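Local structure of transcriptional regulator (Saccharomonospora viridis, 4KWA) at residues L89-L94 / C173-M178; A69-I74 / V82-L87; D50-A55 / P113-L118; R7-T12 / S32-S37. The protein probably binds operator DNA as a TetR-family transcriptional regulator, most likely a repressor, and holds a choline ion in its ligand-binding domain. One frame throughout, in Å; residues are numbered along the deposited sequence.

Contact 1: L89-L94 / C173-M178; sequences LPTPGL and CSVDHM
The selenium of Met-178, a selenomethionine, comes up against the ring of Pro-90 on the buried side of this contact, with SE 3.7 Å from CD. The selenomethionine leaves the helix with CG anti to its own backbone N (chi1 170°) and stays fully extended, so that its selenium and CE are carried across to the 89-94 loop. On the way it runs past Leu-89 in the opposite direction, and CD2 of Leu-89 lies 3.9 Å from Met-178 CG. Val-175, one helical turn earlier, points both methyls at the loop: CG1 touches Leu-89 CB and Thr-91 CG2, each 4.0 Å away, while CG2 packs against the carbonyl of Pro-90, 3.6 Å from its O. That carbonyl belongs to an inverse gamma turn centred on Pro-90, in which Thr-91 N gives a weak bond to Leu-89 O.

In the ligand-binding domain of this TetR-family protein the loop links helix 77-86 to helix 94-109, and the contact sets it against the first turn of helix 175-190. Pro-90 also touches Trp-99, a residue of the choline pocket, and Val-166 of helix 148-168 packs on both Pro-90 and Met-178. No hydrogen bond crosses between the segments.

Packing thins out beyond Thr-91, where Gly-93 takes the N-cap position of the next helix. The start of helix 175-190 likewise turns a polar side outward: Ser-174 OG caps it by accepting from His-177 N at 2.9 Å, and the exposed Asp-176 forms a salt bridge with Arg-179.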
loop_
_atom_site.group_PDB
_atom_site.type_symbol
_atom_site.label_atom_id
_atom_site.label_comp_id
_atom_site.label_asym_id
_atom_site.label_seq_id
_atom_site.Cartn_x
_atom_site.Cartn_y
_atom_site.Cartn_z
ATOM N N LEU A 89 -10.296 2.669 -9.452
ATOM C CA LEU A 89 -9.923 1.305 -9.775
ATOM C C LEU A 89 -8.700 1.247 -10.641
ATOM O O LEU A 89 -8.549 2.069 -11.501
ATOM C CB LEU A 89 -11.093 0.619 -10.478
ATOM C CG LEU A 89 -12.352 0.632 -9.642
ATOM C CD1 LEU A 89 -13.453 -0.056 -10.431
ATOM C CD2 LEU A 89 -12.182 0.038 -8.280
ATOM N N PRO A 90 -7.847 0.232 -10.481
ATOM C CA PRO A 90 -6.668 0.185 -11.312
ATOM C C PRO A 90 -6.992 -0.458 -12.642
ATOM O O PRO A 90 -6.431 -1.514 -12.959
ATOM C CB PRO A 90 -5.732 -0.725 -10.517
ATOM C CG PRO A 90 -6.662 -1.573 -9.722
ATOM C CD PRO A 90 -7.741 -0.652 -9.290
ATOM N N THR A 91 -7.856 0.182 -13.438
ATOM C CA THR A 91 -8.220 -0.385 -14.748
ATOM C C THR A 91 -7.044 -0.340 -15.738
ATOM O O THR A 91 -6.115 0.495 -15.688
ATOM C CB THR A 91 -9.468 0.307 -15.260
ATOM O OG1 THR A 91 -9.302 1.701 -15.138
ATOM C CG2 THR A 91 -10.615 0.020 -14.391
ATOM N N PRO A 92 -7.096 -1.229 -16.739
ATOM C CA PRO A 92 -6.063 -1.254 -17.745
ATOM C C PRO A 92 -5.665 0.164 -18.241
ATOM O O PRO A 92 -6.509 1.003 -18.358
ATOM C CB PRO A 92 -6.698 -2.088 -18.846
ATOM C CG PRO A 92 -7.724 -2.938 -18.144
ATOM C CD PRO A 92 -8.027 -2.352 -16.815
ATOM N N GLY A 93 -4.384 0.391 -18.462
ATOM C CA GLY A 93 -3.842 1.669 -18.955
ATOM C C GLY A 93 -3.306 2.621 -17.919
ATOM O O GLY A 93 -2.625 2.235 -16.964
ATOM N N LEU A 94 -3.727 3.862 -18.033
ATOM C CA LEU A 94 -3.263 4.934 -17.220
ATOM C C LEU A 94 -3.597 4.713 -15.727
ATOM O O LEU A 94 -2.741 4.943 -14.879
ATOM C CB LEU A 94 -3.924 6.249 -17.737
ATOM C CG LEU A 94 -3.538 7.507 -16.959
ATOM C CD1 LEU A 94 -2.059 7.643 -16.746
ATOM C CD2 LEU A 94 -4.045 8.815 -17.590
ATOM N N CYS A 173 -8.628 -12.250 -6.808
ATOM C CA CYS A 173 -8.786 -10.796 -6.872
ATOM C C CYS A 173 -8.762 -10.366 -8.338
ATOM O O CYS A 173 -8.159 -11.025 -9.220
ATOM C CB CYS A 173 -7.714 -10.065 -6.018
ATOM S SG CYS A 173 -7.845 -10.380 -4.224
ATOM N N SER A 174 -9.535 -9.367 -8.650
ATOM C CA SER A 174 -9.525 -8.785 -10.007
ATOM C C SER A 174 -10.081 -7.396 -9.807
ATOM O O SER A 174 -10.648 -7.118 -8.757
ATOM C CB SER A 174 -10.454 -9.518 -10.958
ATOM O OG SER A 174 -11.802 -9.432 -10.442
ATOM N N VAL A 175 -9.976 -6.546 -10.841
ATOM C CA VAL A 175 -10.621 -5.209 -10.719
ATOM C C VAL A 175 -12.155 -5.423 -10.500
ATOM O O VAL A 175 -12.784 -4.666 -9.785
ATOM C CB VAL A 175 -10.412 -4.374 -11.997
ATOM C CG1 VAL A 175 -11.220 -3.085 -11.961
ATOM C CG2 VAL A 175 -8.950 -4.039 -12.223
ATOM N N ASP A 176 -12.817 -6.366 -11.235
ATOM C CA ASP A 176 -14.262 -6.616 -11.056
ATOM C C ASP A 176 -14.575 -6.976 -9.613
ATOM O O ASP A 176 -15.533 -6.480 -9.036
ATOM C CB ASP A 176 -14.776 -7.751 -11.977
ATOM C CG ASP A 176 -14.834 -7.348 -13.474
ATOM O OD1 ASP A 176 -15.033 -6.181 -13.818
ATOM O OD2 ASP A 176 -14.738 -8.252 -14.321
ATOM N N HIS A 177 -13.707 -7.779 -8.981
ATOM C CA HIS A 177 -13.962 -8.189 -7.570
ATOM C C HIS A 177 -13.828 -6.991 -6.615
ATOM O O HIS A 177 -14.640 -6.815 -5.731
ATOM C CB HIS A 177 -13.141 -9.391 -7.192
ATOM C CG HIS A 177 -13.549 -10.639 -7.952
ATOM N ND1 HIS A 177 -12.727 -11.277 -8.870
ATOM C CD2 HIS A 177 -14.725 -11.327 -7.971
ATOM C CE1 HIS A 177 -13.357 -12.327 -9.372
ATOM N NE2 HIS A 177 -14.572 -12.377 -8.846
HETATM N N MSE A 178 -12.821 -6.158 -6.862
HETATM C CA MSE A 178 -12.620 -4.948 -6.051
HETATM C C MSE A 178 -13.835 -4.017 -6.184
HETATM O O MSE A 178 -14.297 -3.379 -5.210
HETATM C CB MSE A 178 -11.316 -4.280 -6.591
HETATM C CG MSE A 178 -11.163 -2.906 -5.997
HETATM SE SE MSE A 178 -9.300 -2.295 -6.322
HETATM C CE MSE A 178 -9.416 -0.589 -5.470
#

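Contact 2: A69-I74 / V82-L87; sequences AELHTI and VRLVEL
Leu-71 and Leu-84 form the buried side of a helical hairpin, in which the C-terminal end of helix 48-71 is folded back onto helix 77-86 in the ligand-binding part of the TetR fold. The two leucines cross at about a right angle, with their CD2 methyls 3.6 Å apart. The other branch of Leu-71, CD1, approaches CD1 of Leu-87 at 4.2 Å, so the two branches of one leucine meet Leu-84 and Leu-87 separately.

On the more open side Arg-83 is held from two directions. Its chain runs extended from CG to NE, and Ile-74 crosses it at about a right angle, laying CD1 over one face of the guanidinium, 3.4 Å from NE and nearer the rim than the middle. Glu-70 supplies a salt bridge, with OE2 2.9 Å from Arg-83 NH2. The hydrogen bond within that bridge is weak, its N-H...O angle being only 118°, and the carboxylate and guanidinium planes stand 39° apart, so the attraction is probably more electrostatic than directional.

A type I turn from Leu-71 to Ile-74, closed by Ile-74 N to Leu-71 O at 3.0 Å, brings the isoleucine round to the arginine. Farther out, Leu-84 rests on Trp-126, Thr-129 and Thr-133 of helix 113-139, and Ile-74 O accepts a hydrogen bond from Arg-80. Glu-70 reaches Arg-83 with CG anti to the backbone N (chi1 177°) and a bend at chi2, which also leaves OE2 3.6 Å from Arg-83 CG.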
loop_
_atom_site.group_PDB
_atom_site.type_symbol
_atom_site.label_atom_id
_atom_site.label_comp_id
_atom_site.label_asym_id
_atom_site.label_seq_id
_atom_site.Cartn_x
_atom_site.Cartn_y
_atom_site.Cartn_z
ATOM N N ALA A 69 -14.172 16.239 -14.543
ATOM C CA ALA A 69 -14.838 15.940 -15.815
ATOM C C ALA A 69 -15.883 14.846 -15.643
ATOM O O ALA A 69 -17.014 14.982 -16.075
ATOM C CB ALA A 69 -13.831 15.492 -16.873
ATOM N N GLU A 70 -15.515 13.820 -14.892
ATOM C CA GLU A 70 -16.370 12.698 -14.668
ATOM C C GLU A 70 -17.577 13.105 -13.786
ATOM O O GLU A 70 -18.693 12.765 -14.115
ATOM C CB GLU A 70 -15.585 11.541 -14.031
ATOM C CG GLU A 70 -16.411 10.297 -13.684
ATOM C CD GLU A 70 -16.944 9.507 -14.887
ATOM O OE1 GLU A 70 -16.665 9.872 -16.051
ATOM O OE2 GLU A 70 -17.625 8.478 -14.650
ATOM N N LEU A 71 -17.377 13.952 -12.790
ATOM C CA LEU A 71 -18.468 14.236 -11.835
ATOM C C LEU A 71 -19.315 15.475 -12.083
ATOM O O LEU A 71 -20.294 15.648 -11.354
ATOM C CB LEU A 71 -17.890 14.490 -10.460
ATOM C CG LEU A 71 -17.513 13.275 -9.595
ATOM C CD1 LEU A 71 -16.724 12.244 -10.353
ATOM C CD2 LEU A 71 -16.758 13.743 -8.363
ATOM N N HIS A 72 -18.937 16.349 -13.019
ATOM C CA HIS A 72 -19.669 17.676 -13.005
ATOM C C HIS A 72 -21.146 17.619 -13.361
ATOM O O HIS A 72 -21.930 18.496 -12.959
ATOM C CB HIS A 72 -18.968 18.770 -13.783
ATOM C CG HIS A 72 -19.253 18.769 -15.242
ATOM N ND1 HIS A 72 -18.780 17.788 -16.091
ATOM C CD2 HIS A 72 -19.883 19.682 -16.018
ATOM C CE1 HIS A 72 -19.154 18.079 -17.329
ATOM N NE2 HIS A 72 -19.824 19.221 -17.311
ATOM N N THR A 73 -21.542 16.596 -14.106
ATOM C CA THR A 73 -23.000 16.484 -14.393
ATOM C C THR A 73 -23.759 15.571 -13.369
ATOM O O THR A 73 -24.926 15.173 -13.619
ATOM C CB THR A 73 -23.320 15.918 -15.784
ATOM O OG1 THR A 73 -22.946 14.541 -15.790
ATOM C CG2 THR A 73 -22.689 16.700 -16.950
ATOM N N ILE A 74 -23.102 15.186 -12.263
ATOM C CA ILE A 74 -23.724 14.301 -11.285
ATOM C C ILE A 74 -24.141 14.956 -9.984
ATOM O O ILE A 74 -23.287 15.308 -9.167
ATOM C CB ILE A 74 -22.750 13.159 -10.939
ATOM C CG1 ILE A 74 -22.169 12.604 -12.246
ATOM C CG2 ILE A 74 -23.482 12.091 -10.170
ATOM C CD1 ILE A 74 -23.173 11.999 -13.222
ATOM N N VAL A 82 -20.232 6.514 -6.089
ATOM C CA VAL A 82 -19.994 5.358 -6.985
ATOM C C VAL A 82 -19.013 5.712 -8.102
ATOM O O VAL A 82 -18.099 4.943 -8.351
ATOM C CB VAL A 82 -21.305 4.767 -7.577
ATOM C CG1 VAL A 82 -21.011 3.724 -8.665
ATOM C CG2 VAL A 82 -22.159 4.137 -6.468
ATOM N N ARG A 83 -19.146 6.880 -8.710
ATOM C CA ARG A 83 -18.204 7.285 -9.748
ATOM C C ARG A 83 -16.814 7.554 -9.211
ATOM O O ARG A 83 -15.847 7.145 -9.760
ATOM C CB ARG A 83 -18.678 8.525 -10.442
ATOM C CG ARG A 83 -19.578 8.244 -11.584
ATOM C CD ARG A 83 -20.374 9.469 -11.921
ATOM N NE ARG A 83 -21.502 9.096 -12.729
ATOM C CZ ARG A 83 -21.474 9.000 -14.035
ATOM N NH1 ARG A 83 -22.564 8.635 -14.650
ATOM N NH2 ARG A 83 -20.377 9.286 -14.711
ATOM N N LEU A 84 -16.758 8.265 -8.120
ATOM C CA LEU A 84 -15.512 8.538 -7.428
ATOM C C LEU A 84 -14.728 7.290 -7.144
ATOM O O LEU A 84 -13.537 7.312 -7.297
ATOM C CB LEU A 84 -15.712 9.277 -6.102
ATOM C CG LEU A 84 -15.867 10.762 -6.213
ATOM C CD1 LEU A 84 -16.307 11.360 -4.870
ATOM C CD2 LEU A 84 -14.539 11.386 -6.727
ATOM N N VAL A 85 -15.394 6.251 -6.670
ATOM C CA VAL A 85 -14.760 4.990 -6.327
ATOM C C VAL A 85 -14.342 4.296 -7.594
ATOM O O VAL A 85 -13.200 3.810 -7.668
ATOM C CB VAL A 85 -15.679 4.165 -5.382
ATOM C CG1 VAL A 85 -15.164 2.759 -5.235
ATOM C CG2 VAL A 85 -15.796 4.854 -4.013
ATOM N N GLU A 86 -15.168 4.381 -8.658
ATOM C CA GLU A 86 -14.840 3.800 -9.949
ATOM C C GLU A 86 -13.487 4.370 -10.531
ATOM O O GLU A 86 -12.679 3.658 -11.181
ATOM C CB GLU A 86 -16.005 4.012 -10.947
ATOM C CG GLU A 86 -15.705 3.494 -12.358
ATOM C CD GLU A 86 -15.742 1.965 -12.458
ATOM O OE1 GLU A 86 -16.419 1.294 -11.627
ATOM O OE2 GLU A 86 -15.134 1.407 -13.416
ATOM N N LEU A 87 -13.354 5.688 -10.449
ATOM C CA LEU A 87 -12.120 6.399 -10.847
ATOM C C LEU A 87 -10.853 5.934 -10.099
ATOM O O LEU A 87 -9.754 6.200 -10.531
ATOM C CB LEU A 87 -12.253 7.866 -10.529
ATOM C CG LEU A 87 -13.140 8.652 -11.418
ATOM C CD1 LEU A 87 -13.188 10.036 -10.801
ATOM C CD2 LEU A 87 -12.520 8.643 -12.801
#

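Contact 3: D50-A55 / P113-L118; sequences DILLEA and PKIRDL
Apolar packing dominates, and Leu-53 is at the middle of it, packed against Lys-114, Ile-115 and Leu-118 of the facing helix. Its CD1 methyl lies 3.7 Å from CD1 of Ile-115 and 3.9 Å from CD1 of Leu-118, while CD2 rests against the aliphatic chain of Lys-114, 4.1 Å from CE. Leu-53 and Ile-115 slide past each other in opposite directions. With CG1 anti to its carbonyl carbon and a further bend at chi2 (-70°), Ile-115 brings CD1 to the neighbouring helix, where it also meets Leu-52 CG at 4.1 Å.

Methyl groups also pack against backbone: Leu-118 CD1 is 3.8 Å from Leu-53 O, and Leu-53 CD1 is close to the carbonyl of Lys-114. The Lys-114 carbonyl also accepts from Leu-118 N within its helix.

The short helical segments run nearly parallel, 10° between their directions, with axes 10.2 Å apart at closest approach. In the TetR fold this is a joint between domains: helix 48-71 starts beside the DNA-binding part, where Ile-51 and Ala-55 touch helix 2-20, and helix 113-139 belongs to the ligand-binding part. Ile-115 also touches Val-105 and Ser-109 of helix 94-109.

Charge plays a looser role, and no hydrogen bond or salt bridge spans the two segments. Asp-50 OD1 lies 4.4 Å from Lys-114 NZ, beyond salt-bridge distance, so any attraction would be long-range. Glu-54 instead forms a salt bridge with Arg-57 one turn along. Arg-116 packs on Thr-168 of the second subunit.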
loop_
_atom_site.group_PDB
_atom_site.type_symbol
_atom_site.label_atom_id
_atom_site.label_comp_id
_atom_site.label_asym_id
_atom_site.label_seq_id
_atom_site.Cartn_x
_atom_site.Cartn_y
_atom_site.Cartn_z
ATOM N N ASP A 50 14.098 14.656 -8.988
ATOM C CA ASP A 50 13.292 15.745 -9.528
ATOM C C ASP A 50 12.374 15.295 -10.619
ATOM O O ASP A 50 11.259 15.841 -10.717
ATOM C CB ASP A 50 14.095 16.903 -10.064
ATOM C CG ASP A 50 14.396 17.902 -9.002
ATOM O OD1 ASP A 50 14.954 17.504 -7.946
ATOM O OD2 ASP A 50 14.025 19.069 -9.214
ATOM N N ILE A 51 12.820 14.362 -11.474
ATOM C CA ILE A 51 11.905 13.826 -12.514
ATOM C C ILE A 51 10.672 13.161 -11.815
ATOM O O ILE A 51 9.527 13.392 -12.226
ATOM C CB ILE A 51 12.581 12.816 -13.451
ATOM C CG1 ILE A 51 13.776 13.484 -14.112
ATOM C CG2 ILE A 51 11.549 12.302 -14.504
ATOM C CD1 ILE A 51 14.517 12.560 -15.042
ATOM N N LEU A 52 10.894 12.398 -10.744
ATOM C CA LEU A 52 9.786 11.734 -10.035
ATOM C C LEU A 52 8.839 12.798 -9.424
ATOM O O LEU A 52 7.615 12.756 -9.643
ATOM C CB LEU A 52 10.286 10.828 -8.924
ATOM C CG LEU A 52 9.303 10.039 -8.033
ATOM C CD1 LEU A 52 8.357 9.241 -8.881
ATOM C CD2 LEU A 52 9.966 9.156 -7.020
ATOM N N LEU A 53 9.436 13.795 -8.757
ATOM C CA LEU A 53 8.602 14.785 -8.094
ATOM C C LEU A 53 7.731 15.526 -9.137
ATOM O O LEU A 53 6.517 15.739 -8.929
ATOM C CB LEU A 53 9.492 15.753 -7.304
ATOM C CG LEU A 53 8.795 16.899 -6.630
ATOM C CD1 LEU A 53 8.052 16.325 -5.462
ATOM C CD2 LEU A 53 9.882 17.920 -6.229
ATOM N N GLU A 54 8.342 15.952 -10.234
ATOM C CA GLU A 54 7.581 16.771 -11.207
ATOM C C GLU A 54 6.586 15.955 -12.017
ATOM O O GLU A 54 5.472 16.440 -12.434
ATOM C CB GLU A 54 8.558 17.544 -12.097
ATOM C CG GLU A 54 9.427 18.564 -11.332
ATOM C CD GLU A 54 8.600 19.626 -10.573
ATOM O OE1 GLU A 54 7.459 19.907 -11.029
ATOM O OE2 GLU A 54 9.082 20.198 -9.544
ATOM N N ALA A 55 6.926 14.667 -12.175
ATOM C CA ALA A 55 6.009 13.734 -12.869
ATOM C C ALA A 55 4.791 13.471 -11.974
ATOM O O ALA A 55 3.628 13.440 -12.459
ATOM C CB ALA A 55 6.717 12.367 -13.170
ATOM N N PRO A 113 11.138 14.138 1.752
ATOM C CA PRO A 113 10.153 15.127 2.306
ATOM C C PRO A 113 9.368 15.857 1.265
ATOM O O PRO A 113 8.200 16.098 1.522
ATOM C CB PRO A 113 11.021 16.117 3.140
ATOM C CG PRO A 113 12.411 15.966 2.641
ATOM C CD PRO A 113 12.539 14.572 2.006
ATOM N N LYS A 114 9.938 16.124 0.063
ATOM C CA LYS A 114 9.176 16.805 -0.958
ATOM C C LYS A 114 8.110 15.839 -1.498
ATOM O O LYS A 114 7.003 16.259 -1.701
ATOM C CB LYS A 114 10.000 17.421 -2.090
ATOM C CG LYS A 114 10.937 18.557 -1.607
ATOM C CD LYS A 114 11.605 19.331 -2.731
ATOM C CE LYS A 114 12.742 18.604 -3.440
ATOM N NZ LYS A 114 13.526 19.513 -4.352
ATOM N N ILE A 115 8.458 14.579 -1.718
ATOM C CA ILE A 115 7.552 13.581 -2.171
ATOM C C ILE A 115 6.486 13.338 -1.103
ATOM O O ILE A 115 5.305 13.273 -1.458
ATOM C CB ILE A 115 8.244 12.256 -2.562
ATOM C CG1 ILE A 115 9.240 12.454 -3.721
ATOM C CG2 ILE A 115 7.202 11.172 -2.890
ATOM C CD1 ILE A 115 8.600 12.735 -5.030
ATOM N N ARG A 116 6.892 13.231 0.158
ATOM C CA ARG A 116 5.999 13.047 1.280
ATOM C C ARG A 116 4.943 14.171 1.349
ATOM O O ARG A 116 3.738 13.908 1.551
ATOM C CB ARG A 116 6.779 12.990 2.635
ATOM C CG ARG A 116 5.937 12.482 3.786
ATOM C CD ARG A 116 6.449 12.703 5.222
ATOM N NE ARG A 116 7.680 12.010 5.530
ATOM C CZ ARG A 116 8.864 12.574 5.829
ATOM N NH1 ARG A 116 9.023 13.900 5.951
ATOM N NH2 ARG A 116 9.902 11.778 6.065
ATOM N N ASP A 117 5.394 15.402 1.162
ATOM C CA ASP A 117 4.513 16.591 1.215
ATOM C C ASP A 117 3.562 16.607 0.032
ATOM O O ASP A 117 2.384 16.881 0.174
ATOM C CB ASP A 117 5.320 17.900 1.174
ATOM C CG ASP A 117 6.097 18.172 2.468
ATOM O OD1 ASP A 117 5.942 17.377 3.431
ATOM O OD2 ASP A 117 6.893 19.174 2.473
ATOM N N LEU A 118 4.051 16.290 -1.163
ATOM C CA LEU A 118 3.195 16.227 -2.283
ATOM C C LEU A 118 2.149 15.123 -2.109
ATOM O O LEU A 118 0.966 15.366 -2.376
ATOM C CB LEU A 118 4.025 16.037 -3.548
ATOM C CG LEU A 118 3.270 16.044 -4.901
ATOM C CD1 LEU A 118 4.161 16.443 -6.022
ATOM C CD2 LEU A 118 2.628 14.689 -5.247
#

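Contact 4: R7-T12 / S32-S37; sequences RRILET and SELGTS
Arg-8 is the first residue of the 7-12 segment to touch the other helix, and it does so through Leu-34. Its chain bends at chi3 (55°), bringing the guanidinium over the leucine so that CD2 of Leu-34 lies across one face, 3.5 Å from Arg-8 NH1. The two side chains slide past each other in opposite directions. Arg-8 thus lies over the outer side of the leucine, where the contact is less buried.

Ile-9 follows on the inner side. Leu-34 CD1 approaches its backbone, 3.8 Å from Ile-9 CA, and the isoleucine CG1 is 4.2 Å from the same methyl. Beyond the pair, Ile-9 also packs on Ile-41 and His-44 of helix 38-44. Helices 27-34 and 38-44 form the helix-turn-helix predicted to bind DNA, and helix 2-20 packs against both of them to complete the three-helix DNA-binding domain of TetR proteins. Gly-35, with positive phi, ends the first helix of the motif, and Ser-37 occupies the N-cap position of the second, its OG hydrogen-bonded to Thr-40 OG1.

Leu-10 faces the other way, onto Glu-54 and Ala-55 of helix 48-71. One turn after Arg-8, Thr-12 reaches Leu-34 tip to tip, its OG1 3.3 Å from Leu-34 CD2. With CG2 anti to the backbone N (chi1 -61° to OG1), the threonine directs that methyl to Glu-33, 3.4 Å from its CG. Glu-33 passes it in the opposite direction, bent at chi2, and its exposed carboxylate makes a weak, long ion pair with Arg-15.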
loop_
_atom_site.group_PDB
_atom_site.type_symbol
_atom_site.label_atom_id
_atom_site.label_comp_id
_atom_site.label_asym_id
_atom_site.label_seq_id
_atom_site.Cartn_x
_atom_site.Cartn_y
_atom_site.Cartn_z
ATOM N N ARG A 7 7.048 18.527 -20.749
ATOM C CA ARG A 7 5.907 17.669 -20.675
ATOM C C ARG A 7 6.180 16.268 -21.242
ATOM O O ARG A 7 5.761 15.269 -20.702
ATOM C CB ARG A 7 4.810 18.319 -21.530
ATOM C CG ARG A 7 3.458 17.669 -21.411
ATOM C CD ARG A 7 2.505 18.132 -22.489
ATOM N NE ARG A 7 2.929 17.660 -23.824
ATOM C CZ ARG A 7 2.754 16.405 -24.264
ATOM N NH1 ARG A 7 2.234 15.461 -23.447
ATOM N NH2 ARG A 7 3.169 16.067 -25.491
ATOM N N ARG A 8 6.862 16.226 -22.397
ATOM C CA ARG A 8 7.179 14.956 -23.052
ATOM C C ARG A 8 8.107 14.098 -22.191
ATOM O O ARG A 8 7.858 12.923 -22.020
ATOM C CB ARG A 8 7.661 15.152 -24.501
ATOM C CG ARG A 8 6.463 15.145 -25.485
ATOM C CD ARG A 8 6.739 15.435 -26.972
ATOM N NE ARG A 8 7.749 14.557 -27.575
ATOM C CZ ARG A 8 9.035 14.876 -27.767
ATOM N NH1 ARG A 8 9.888 13.960 -28.292
ATOM N NH2 ARG A 8 9.484 16.102 -27.441
ATOM N N ILE A 9 9.117 14.739 -21.611
ATOM C CA ILE A 9 9.986 14.022 -20.688
ATOM C C ILE A 9 9.194 13.441 -19.557
ATOM O O ILE A 9 9.358 12.262 -19.188
ATOM C CB ILE A 9 11.082 14.941 -20.112
ATOM C CG1 ILE A 9 12.075 15.381 -21.172
ATOM C CG2 ILE A 9 11.834 14.229 -18.998
ATOM C CD1 ILE A 9 13.018 16.502 -20.751
ATOM N N LEU A 10 8.326 14.256 -18.955
ATOM C CA LEU A 10 7.514 13.785 -17.828
ATOM C C LEU A 10 6.540 12.727 -18.153
ATOM O O LEU A 10 6.367 11.788 -17.397
ATOM C CB LEU A 10 6.805 14.961 -17.151
ATOM C CG LEU A 10 7.729 15.948 -16.482
ATOM C CD1 LEU A 10 6.869 17.076 -15.971
ATOM C CD2 LEU A 10 8.545 15.338 -15.381
ATOM N N GLU A 11 5.919 12.838 -19.306
ATOM C CA GLU A 11 4.960 11.791 -19.734
ATOM C C GLU A 11 5.639 10.455 -19.954
ATOM O O GLU A 11 5.146 9.414 -19.482
ATOM C CB GLU A 11 4.256 12.221 -20.996
ATOM C CG GLU A 11 3.044 11.353 -21.269
ATOM C CD GLU A 11 2.049 12.027 -22.220
ATOM O OE1 GLU A 11 2.317 13.176 -22.644
ATOM O OE2 GLU A 11 0.973 11.437 -22.497
ATOM N N THR A 12 6.779 10.504 -20.603
ATOM C CA THR A 12 7.608 9.323 -20.864
ATOM C C THR A 12 8.128 8.741 -19.532
ATOM O O THR A 12 7.974 7.506 -19.278
ATOM C CB THR A 12 8.732 9.640 -21.896
ATOM O OG1 THR A 12 8.159 10.033 -23.142
ATOM C CG2 THR A 12 9.596 8.479 -22.117
ATOM N N SER A 32 16.316 7.773 -24.987
ATOM C CA SER A 32 16.145 6.868 -26.149
ATOM C C SER A 32 14.719 6.841 -26.662
ATOM O O SER A 32 14.430 6.760 -27.875
ATOM C CB SER A 32 16.473 5.418 -25.755
ATOM O OG SER A 32 17.868 5.291 -25.708
ATOM N N GLU A 33 13.812 6.805 -25.748
ATOM C CA GLU A 33 12.413 6.736 -26.088
ATOM C C GLU A 33 11.957 7.961 -26.818
ATOM O O GLU A 33 11.071 7.903 -27.693
ATOM C CB GLU A 33 11.659 6.614 -24.797
ATOM C CG GLU A 33 10.159 6.645 -24.905
ATOM C CD GLU A 33 9.496 5.388 -24.536
ATOM O OE1 GLU A 33 8.264 5.532 -24.389
ATOM O OE2 GLU A 33 10.169 4.328 -24.396
ATOM N N LEU A 34 12.459 9.101 -26.411
ATOM C CA LEU A 34 12.122 10.416 -27.051
ATOM C C LEU A 34 13.060 11.000 -28.093
ATOM O O LEU A 34 12.692 11.950 -28.772
ATOM C CB LEU A 34 12.013 11.477 -25.959
ATOM C CG LEU A 34 10.914 11.344 -24.955
ATOM C CD1 LEU A 34 11.271 12.230 -23.803
ATOM C CD2 LEU A 34 9.586 11.733 -25.557
ATOM N N GLY A 35 14.281 10.494 -28.227
ATOM C CA GLY A 35 15.248 11.004 -29.235
ATOM C C GLY A 35 15.924 12.261 -28.740
ATOM O O GLY A 35 16.213 13.183 -29.473
ATOM N N THR A 36 16.175 12.341 -27.457
ATOM C CA THR A 36 16.823 13.564 -26.963
ATOM C C THR A 36 18.158 13.147 -26.390
ATOM O O THR A 36 18.596 12.004 -26.593
ATOM C CB THR A 36 15.935 14.302 -25.957
ATOM O OG1 THR A 36 14.599 14.320 -26.448
ATOM C CG2 THR A 36 16.398 15.756 -25.767
ATOM N N SER A 37 18.842 14.090 -25.753
ATOM C CA SER A 37 20.113 13.803 -25.153
ATOM C C SER A 37 19.931 13.687 -23.662
ATOM O O SER A 37 18.931 14.155 -23.035
ATOM C CB SER A 37 21.124 14.901 -25.507
ATOM O OG SER A 37 20.627 16.192 -25.127
#

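Overall arrangement
The chain is the C-terminal portion of a longer protein and holds the TetR-type DNA-binding and ligand-binding domains. Contact 4 comes first and lies wholly in the DNA-binding domain, with contact 3 about 19 Å away between centres. These two touch, because Leu-10 of helix 2-20 packs on the backbone of 50-55. Helix 48-71 then carries the chain from contact 3 to contact 2, whose centres are about 27 Å apart on opposite sides of the chain's centre; contact 2 is nested in the loop that contact 3 closes. Contact 1 follows directly, since 82-87 adjoins 89-94, yet their centres are 16 Å apart. Helix 48-71 thus offers a plausible route for ligand-dependent movement between domains.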